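Side-chain contacts in Atu0111 protein (Agrobacterium tumefaciens, PDB 2FSQ), which is of unknown function but has an alpha-beta fold and possibly resembles the 2H phosphoesterases: residues K10-I15 against E193-W198; C224-K227 against H231-E234. All blocks are in the same frame, centred on the assembly; numbering follows the deposited sequence.

Interaction 1: K10-I15 against E193-W198; sequences KDLDYI and ECLPRW. With ACY (acetic acid), chain C.
On the helical turn whose Leu195 and Trp198 meet Leu12, the shortest polar bond runs from Arg197 NH2 to acetate OXT (2.9 Å). Arg197 NE reaches the other acetate oxygen, O, at 3.0 Å in an almost straight bond, N-H...O 173°. The acid, probably from the crystallisation liquor, thus meets the guanidinium edge as a two-pronged pair, its carboxyl carbon in the guanidinium plane. A bend in the arginine chain (chi3 45°) turns NE and NH2 onto it. Arg197 NH1 forms a salt bridge with Glu71, whose OE1 also accepts Trp198 NE1.

Residues 10-15 and 193-198 meet by van der Waals contact, largely of aliphatic carbons and carried mainly by Leu12. With CG anti to the backbone N (chi1 174°), Leu12 sends CD2 to within 3.4 Å of Leu195 O and 3.9 Å of Trp198 CB. Its branch carbon CG lies 4.2 Å from Leu195 CD2. The other Leu195 methyl, CD1, sits 3.8 Å from the carboxylate oxygen Asp13 OD1, the two side chains crossing at about a right angle. Trp198 offers its CB; its ring leads away and meets Phe190 edge-to-face, and its side chain also touches Met69. Pro140, Gln199 and Leu202 also touch Leu12.

Aliphatic contacts thus join the N-terminal segment to the start of helix 195-212, while Arg197 NH1 and Trp198 NE1 turn to Glu71. Gripped by Glu71 at NH1 and by acetate at NE and NH2, the guanidinium is probably fixed in its rotation; no specific ligand need be inferred from the acetate.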
ATOM      1  N   LYS A  10      -5.095  19.024  -7.159  1.00 31.55           N
ATOM      2  CA  LYS A  10      -4.253  18.423  -8.192  1.00 32.36           C
ATOM      3  C   LYS A  10      -4.179  16.905  -7.994  1.00 32.11           C
ATOM      4  O   LYS A  10      -4.271  16.143  -8.950  1.00 32.16           O
ATOM      5  CB  LYS A  10      -2.842  19.035  -8.175  1.00 32.81           C
ATOM      6  CG  LYS A  10      -2.787  20.566  -8.303  1.00 34.15           C
ATOM      7  CD  LYS A  10      -2.607  21.020  -9.745  1.00 36.28           C
ATOM      8  CE  LYS A  10      -2.142  22.474  -9.815  1.00 37.04           C
ATOM      9  NZ  LYS A  10      -1.629  22.873 -11.174  1.00 36.91           N
ATOM     10  N   ASP A  11      -4.046  16.484  -6.741  1.00 31.70           N
ATOM     11  CA  ASP A  11      -3.946  15.067  -6.392  1.00 31.52           C
ATOM     12  C   ASP A  11      -5.185  14.221  -6.783  1.00 30.76           C
ATOM     13  O   ASP A  11      -5.046  13.127  -7.342  1.00 30.11           O
ATOM     14  CB  ASP A  11      -3.614  14.946  -4.898  1.00 32.36           C
ATOM     15  CG  ASP A  11      -3.639  13.524  -4.408  1.00 34.15           C
ATOM     16  OD1 ASP A  11      -4.745  12.956  -4.341  1.00 35.71           O
ATOM     17  OD2 ASP A  11      -2.557  12.979  -4.085  1.00 38.56           O
ATOM     18  N   LEU A  12      -6.387  14.725  -6.500  1.00 29.50           N
ATOM     19  CA  LEU A  12      -7.628  14.010  -6.840  1.00 28.71           C
ATOM     20  C   LEU A  12      -7.915  13.966  -8.348  1.00 28.97           C
ATOM     21  O   LEU A  12      -8.463  12.983  -8.857  1.00 29.28           O
ATOM     22  CB  LEU A  12      -8.825  14.625  -6.102  1.00 28.34           C
ATOM     23  CG  LEU A  12     -10.228  14.110  -6.442  1.00 27.34           C
ATOM     24  CD1 LEU A  12     -10.387  12.649  -6.094  1.00 27.54           C
ATOM     25  CD2 LEU A  12     -11.279  14.920  -5.723  1.00 26.97           C
ATOM     26  N   ASP A  13      -7.544  15.031  -9.054  1.00 29.05           N
ATOM     27  CA  ASP A  13      -7.766  15.149 -10.499  1.00 29.22           C
ATOM     28  C   ASP A  13      -7.031  14.082 -11.324  1.00 28.19           C
ATOM     29  O   ASP A  13      -7.343  13.890 -12.494  1.00 28.17           O
ATOM     30  CB  ASP A  13      -7.344  16.538 -10.987  1.00 30.40           C
ATOM     31  CG  ASP A  13      -8.142  17.000 -12.191  1.00 32.72           C
ATOM     32  OD1 ASP A  13      -9.333  17.339 -12.018  1.00 36.79           O
ATOM     33  OD2 ASP A  13      -7.578  17.030 -13.308  1.00 34.90           O
ATOM     34  N   TYR A  14      -6.052  13.401 -10.727  1.00 26.98           N
ATOM     35  CA  TYR A  14      -5.353  12.312 -11.422  1.00 25.53           C
ATOM     36  C   TYR A  14      -6.314  11.227 -11.958  1.00 24.40           C
ATOM     37  O   TYR A  14      -6.101  10.619 -13.021  1.00 22.96           O
ATOM     38  CB  TYR A  14      -4.304  11.663 -10.503  1.00 26.44           C
ATOM     39  CG  TYR A  14      -3.736  10.391 -11.102  1.00 27.35           C
ATOM     40  CD1 TYR A  14      -2.800  10.445 -12.141  1.00 28.84           C
ATOM     41  CD2 TYR A  14      -4.173   9.135 -10.667  1.00 27.85           C
ATOM     42  CE1 TYR A  14      -2.301   9.271 -12.718  1.00 28.81           C
ATOM     43  CE2 TYR A  14      -3.675   7.961 -11.235  1.00 29.54           C
ATOM     44  CZ  TYR A  14      -2.745   8.041 -12.257  1.00 28.91           C
ATOM     45  OH  TYR A  14      -2.258   6.880 -12.813  1.00 30.08           O
ATOM     46  N   ILE A  15      -7.379  10.977 -11.209  1.00 23.63           N
ATOM     47  CA  ILE A  15      -8.274   9.863 -11.526  1.00 23.33           C
ATOM     48  C   ILE A  15      -9.413  10.232 -12.482  1.00 22.67           C
ATOM     49  O   ILE A  15     -10.296   9.417 -12.768  1.00 22.03           O
ATOM     50  CB  ILE A  15      -8.829   9.223 -10.249  1.00 23.40           C
ATOM     51  CG1 ILE A  15      -9.783  10.193  -9.538  1.00 23.80           C
ATOM     52  CG2 ILE A  15      -7.665   8.740  -9.365  1.00 25.06           C
ATOM     53  CD1 ILE A  15     -10.647   9.561  -8.485  1.00 24.15           C
ATOM     54  N   GLU A 193     -17.418  15.583 -13.168  0.60 21.02           N
ATOM     55  CA  GLU A 193     -18.494  16.290 -12.463  0.60 20.65           C
ATOM     56  C   GLU A 193     -18.670  15.896 -10.985  0.60 19.77           C
ATOM     57  O   GLU A 193     -19.203  16.678 -10.189  0.60 19.28           O
ATOM     58  CB  GLU A 193     -19.821  16.188 -13.224  0.60 21.06           C
ATOM     59  CG  GLU A 193     -19.851  16.964 -14.552  0.60 22.19           C
ATOM     60  CD  GLU A 193     -19.176  16.239 -15.716  0.60 23.50           C
ATOM     61  OE1 GLU A 193     -18.859  15.032 -15.602  0.60 22.66           O
ATOM     62  OE2 GLU A 193     -18.970  16.888 -16.767  0.60 25.93           O
ATOM     63  N   CYS A 194     -18.211  14.701 -10.609  1.00 19.28           N
ATOM     64  CA  CYS A 194     -18.308  14.266  -9.214  1.00 17.99           C
ATOM     65  C   CYS A 194     -17.109  14.654  -8.357  1.00 17.73           C
ATOM     66  O   CYS A 194     -17.110  14.409  -7.149  1.00 16.45           O
ATOM     67  CB  CYS A 194     -18.464  12.745  -9.133  1.00 17.89           C
ATOM     68  SG  CYS A 194     -16.959  11.766  -9.442  1.00 18.09           S
ATOM     69  N   LEU A 195     -16.088  15.227  -8.981  1.00 16.67           N
ATOM     70  CA  LEU A 195     -14.840  15.501  -8.263  1.00 17.55           C
ATOM     71  C   LEU A 195     -14.958  16.540  -7.148  1.00 16.82           C
ATOM     72  O   LEU A 195     -14.376  16.338  -6.085  1.00 16.51           O
ATOM     73  CB  LEU A 195     -13.691  15.798  -9.233  1.00 18.32           C
ATOM     74  CG  LEU A 195     -13.384  14.650 -10.202  1.00 20.08           C
ATOM     75  CD1 LEU A 195     -12.225  15.039 -11.118  1.00 22.33           C
ATOM     76  CD2 LEU A 195     -13.085  13.336  -9.477  1.00 21.85           C
ATOM     77  N   PRO A 196     -15.665  17.667  -7.382  1.00 16.66           N
ATOM     78  CA  PRO A 196     -15.781  18.603  -6.252  1.00 16.36           C
ATOM     79  C   PRO A 196     -16.419  17.979  -5.001  1.00 15.34           C
ATOM     80  O   PRO A 196     -15.997  18.264  -3.874  1.00 16.06           O
ATOM     81  CB  PRO A 196     -16.650  19.736  -6.822  1.00 16.13           C
ATOM     82  CG  PRO A 196     -16.341  19.708  -8.316  1.00 17.62           C
ATOM     83  CD  PRO A 196     -16.275  18.215  -8.613  1.00 17.15           C
ATOM     84  N   ARG A 197     -17.384  17.092  -5.181  1.00 14.80           N
ATOM     85  CA  ARG A 197     -17.978  16.408  -4.044  1.00 14.37           C
ATOM     86  C   ARG A 197     -16.955  15.490  -3.345  1.00 14.91           C
ATOM     87  O   ARG A 197     -16.832  15.509  -2.118  1.00 14.83           O
ATOM     88  CB  ARG A 197     -19.223  15.619  -4.498  1.00 15.20           C
ATOM     89  CG  ARG A 197     -19.676  14.560  -3.502  1.00 14.55           C
ATOM     90  CD  ARG A 197     -21.065  13.961  -3.748  1.00 15.15           C
ATOM     91  NE  ARG A 197     -21.292  13.631  -5.140  1.00 15.67           N
ATOM     92  CZ  ARG A 197     -20.921  12.483  -5.708  1.00 16.35           C
ATOM     93  NH1 ARG A 197     -20.296  11.543  -4.998  1.00 16.59           N
ATOM     94  NH2 ARG A 197     -21.152  12.284  -7.001  1.00 17.91           N
ATOM     95  N   TRP A 198     -16.222  14.690  -4.119  1.00 14.24           N
ATOM     96  CA  TRP A 198     -15.166  13.879  -3.523  1.00 13.86           C
ATOM     97  C   TRP A 198     -14.155  14.752  -2.790  1.00 14.31           C
ATOM     98  O   TRP A 198     -13.736  14.406  -1.694  1.00 13.61           O
ATOM     99  CB  TRP A 198     -14.482  12.999  -4.570  1.00 14.40           C
ATOM    100  CG  TRP A 198     -15.189  11.701  -4.745  1.00 14.40           C
ATOM    101  CD1 TRP A 198     -16.285  11.456  -5.534  1.00 15.82           C
ATOM    102  CD2 TRP A 198     -14.862  10.455  -4.115  1.00 13.72           C
ATOM    103  NE1 TRP A 198     -16.666  10.132  -5.422  1.00 15.24           N
ATOM    104  CE2 TRP A 198     -15.817   9.499  -4.547  1.00 15.25           C
ATOM    105  CE3 TRP A 198     -13.879  10.061  -3.195  1.00 13.87           C
ATOM    106  CZ2 TRP A 198     -15.777   8.157  -4.135  1.00 16.41           C
ATOM    107  CZ3 TRP A 198     -13.851   8.722  -2.776  1.00 14.44           C
ATOM    108  CH2 TRP A 198     -14.807   7.795  -3.237  1.00 16.12           C
TER
HETATM  109  C   ACY C 451     -22.213  15.636  -8.134  1.00 20.90           C
HETATM  110  O   ACY C 451     -22.436  15.722  -6.902  1.00 21.19           O
HETATM  111  OXT ACY C 451     -21.759  14.609  -8.675  1.00 21.72           O
HETATM  112  CH3 ACY C 451     -22.484  16.810  -9.032  1.00 20.90           C

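Interaction 2: C224-K227 against H231-E234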
ATOM      1  N   CYS A 224       5.974 -10.917   4.289  1.00 14.58           N
ATOM      2  CA  CYS A 224       4.715 -11.616   4.064  1.00 14.86           C
ATOM      3  C   CYS A 224       4.678 -12.210   2.678  1.00 14.61           C
ATOM      4  O   CYS A 224       5.383 -11.742   1.762  1.00 14.65           O
ATOM      5  CB  CYS A 224       3.515 -10.661   4.151  1.00 14.80           C
ATOM      6  SG  CYS A 224       3.296  -9.852   5.750  1.00 16.27           S
ATOM      7  N   GLU A 225       3.836 -13.221   2.508  1.00 15.32           N
ATOM      8  CA  GLU A 225       3.471 -13.684   1.168  1.00 16.12           C
ATOM      9  C   GLU A 225       1.981 -13.470   0.916  1.00 15.62           C
ATOM     10  O   GLU A 225       1.184 -13.407   1.862  1.00 16.16           O
ATOM     11  CB  GLU A 225       3.853 -15.159   0.962  1.00 16.81           C
ATOM     12  CG  GLU A 225       3.022 -16.096   1.816  1.00 17.89           C
ATOM     13  CD  GLU A 225       3.443 -17.546   1.735  1.00 19.24           C
ATOM     14  OE1 GLU A 225       4.473 -17.862   1.087  1.00 22.00           O
ATOM     15  OE2 GLU A 225       2.738 -18.361   2.360  1.00 22.65           O
ATOM     16  N   PHE A 226       1.593 -13.386  -0.354  1.00 14.58           N
ATOM     17  CA  PHE A 226       0.198 -13.199  -0.710  1.00 14.44           C
ATOM     18  C   PHE A 226      -0.122 -13.897  -2.022  1.00 14.84           C
ATOM     19  O   PHE A 226       0.768 -14.007  -2.881  1.00 14.45           O
ATOM     20  CB  PHE A 226      -0.162 -11.713  -0.806  1.00 14.45           C
ATOM     21  CG  PHE A 226       0.706 -10.932  -1.778  1.00 12.97           C
ATOM     22  CD1 PHE A 226       0.357 -10.842  -3.124  1.00 14.27           C
ATOM     23  CD2 PHE A 226       1.861 -10.282  -1.333  1.00 13.19           C
ATOM     24  CE1 PHE A 226       1.159 -10.115  -4.035  1.00 13.04           C
ATOM     25  CE2 PHE A 226       2.673  -9.566  -2.223  1.00 12.33           C
ATOM     26  CZ  PHE A 226       2.318  -9.456  -3.569  1.00 13.24           C
ATOM     27  N   LYS A 227      -1.367 -14.346  -2.165  0.50 14.73           N
ATOM     28  CA  LYS A 227      -1.881 -14.872  -3.433  0.50 15.52           C
ATOM     29  C   LYS A 227      -2.463 -13.746  -4.277  0.50 15.02           C
ATOM     30  O   LYS A 227      -2.402 -13.767  -5.501  0.50 14.97           O
ATOM     31  CB  LYS A 227      -2.963 -15.934  -3.173  0.50 15.34           C
ATOM     32  CG  LYS A 227      -3.697 -16.417  -4.434  0.50 16.99           C
ATOM     33  CD  LYS A 227      -4.541 -17.678  -4.201  0.50 17.45           C
ATOM     34  CE  LYS A 227      -4.413 -18.651  -5.400  0.50 19.95           C
ATOM     35  NZ  LYS A 227      -5.017 -20.035  -5.179  0.50 18.26           N
ATOM     36  N   HIS A 231      -5.149 -10.768   1.293  1.00 14.35           N
ATOM     37  CA  HIS A 231      -4.558 -11.315   2.516  1.00 14.48           C
ATOM     38  C   HIS A 231      -3.058 -11.432   2.404  1.00 14.81           C
ATOM     39  O   HIS A 231      -2.540 -11.871   1.374  1.00 14.67           O
ATOM     40  CB  HIS A 231      -5.185 -12.683   2.830  1.00 14.84           C
ATOM     41  CG  HIS A 231      -4.777 -13.240   4.152  1.00 15.57           C
ATOM     42  ND1 HIS A 231      -5.201 -12.704   5.354  1.00 18.82           N
ATOM     43  CD2 HIS A 231      -3.976 -14.284   4.466  1.00 17.53           C
ATOM     44  CE1 HIS A 231      -4.676 -13.399   6.348  1.00 20.46           C
ATOM     45  NE2 HIS A 231      -3.936 -14.367   5.838  1.00 19.86           N
ATOM     46  N   PHE A 232      -2.379 -11.046   3.480  1.00 14.66           N
ATOM     47  CA  PHE A 232      -0.912 -11.041   3.551  1.00 15.01           C
ATOM     48  C   PHE A 232      -0.494 -11.853   4.764  1.00 15.58           C
ATOM     49  O   PHE A 232      -0.720 -11.434   5.900  1.00 16.41           O
ATOM     50  CB  PHE A 232      -0.389  -9.603   3.627  1.00 14.81           C
ATOM     51  CG  PHE A 232      -0.770  -8.795   2.433  1.00 13.91           C
ATOM     52  CD1 PHE A 232       0.099  -8.696   1.348  1.00 13.92           C
ATOM     53  CD2 PHE A 232      -2.013  -8.177   2.352  1.00 15.28           C
ATOM     54  CE1 PHE A 232      -0.263  -7.995   0.218  1.00 14.85           C
ATOM     55  CE2 PHE A 232      -2.400  -7.499   1.211  1.00 15.05           C
ATOM     56  CZ  PHE A 232      -1.509  -7.389   0.142  1.00 14.35           C
ATOM     57  N   LYS A 233       0.069 -13.034   4.515  1.00 16.11           N
ATOM     58  CA  LYS A 233       0.431 -13.943   5.585  1.00 16.85           C
ATOM     59  C   LYS A 233       1.824 -13.603   6.083  1.00 16.91           C
ATOM     60  O   LYS A 233       2.773 -13.608   5.308  1.00 16.51           O
ATOM     61  CB  LYS A 233       0.375 -15.372   5.064  1.00 17.41           C
ATOM     62  CG  LYS A 233       0.858 -16.399   6.053  1.00 20.93           C
ATOM     63  CD  LYS A 233       0.550 -17.812   5.548  1.00 25.74           C
ATOM     64  CE  LYS A 233       1.232 -18.879   6.393  1.00 30.14           C
ATOM     65  NZ  LYS A 233       0.918 -18.780   7.839  1.00 33.55           N
ATOM     66  N   GLU A 234       1.939 -13.287   7.376  1.00 16.82           N
ATOM     67  CA  GLU A 234       3.227 -12.943   7.966  1.00 17.50           C
ATOM     68  C   GLU A 234       4.126 -14.161   8.115  1.00 17.80           C
ATOM     69  O   GLU A 234       3.733 -15.178   8.706  1.00 19.27           O
ATOM     70  CB  GLU A 234       3.060 -12.250   9.322  1.00 17.99           C
ATOM     71  CG  GLU A 234       2.311 -10.924   9.266  1.00 19.71           C
ATOM     72  CD  GLU A 234       2.380 -10.169  10.573  1.00 20.77           C
ATOM     73  OE1 GLU A 234       2.609 -10.818  11.621  1.00 27.42           O
ATOM     74  OE2 GLU A 234       2.180  -8.936  10.567  1.00 21.31           O
TER
HETATM   75  O   HOH W   1      -3.248 -14.037  -0.033  1.00 21.43           O
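Glu225 and Lys233 are the hydrogen-bonded pair of a beta hairpin whose second strand, 233-237, edges a four-stranded antiparallel sheet. Lys233 N donates to Glu225 O at 2.9 Å, nearly in line with the carbonyl (C=O...N 162°). In return Glu225 N donates to Lys233 O at 3.0 Å.

Apolar and aromatic contacts lie on the face of Cys224, Phe226, Phe232 and Glu234. The two phenylalanine side chains lie side by side, pointing the same way, but their rings meet obliquely, planes 56° apart, with Phe232 CE1 3.5 Å from Phe226 CD2. Phe232 also meets the ring of His84, which opens an H-x-T sequence like those of 2H phosphoesterases. Cys224 SG, anti to its carbonyl carbon (chi1 -61°), is 3.8 Å from Glu234 CG.

Of the charged groups, Glu234 on this Cys224 face forms a salt bridge with Arg219. On the other face Glu225 and Lys233 are only loosely matched: they point the same way, Glu225 OE2 standing 3.9 Å from Lys233 CD but 5.8 Å from Lys233 NZ, too far for a salt bridge.

One water bridges the two segments near the turn, accepting from Lys227 N at 2.9 Å and donating to His231 O at 2.7 Å.

Overall arrangement
From the N terminus, residues 10-15 precede the first strand, 42-48, and meet residues 193-198, where helix 195-212 begins, far along the chain. Interaction 1 therefore closes a loop of 177 residues that takes in most of the fold, including the three-stranded sheet. The chain then runs along helix 195-212 into strand 222-226, and interaction 2 closes a turn of three residues with strand 233-237. The two are in series, neither nested nor crossed. Their centres lie 32 Å apart, on opposite sides of the chain's centre, with nearest atoms about 19 Å apart. One ties the N-terminal segment to a late helix; the other completes the edge of the four-stranded sheet.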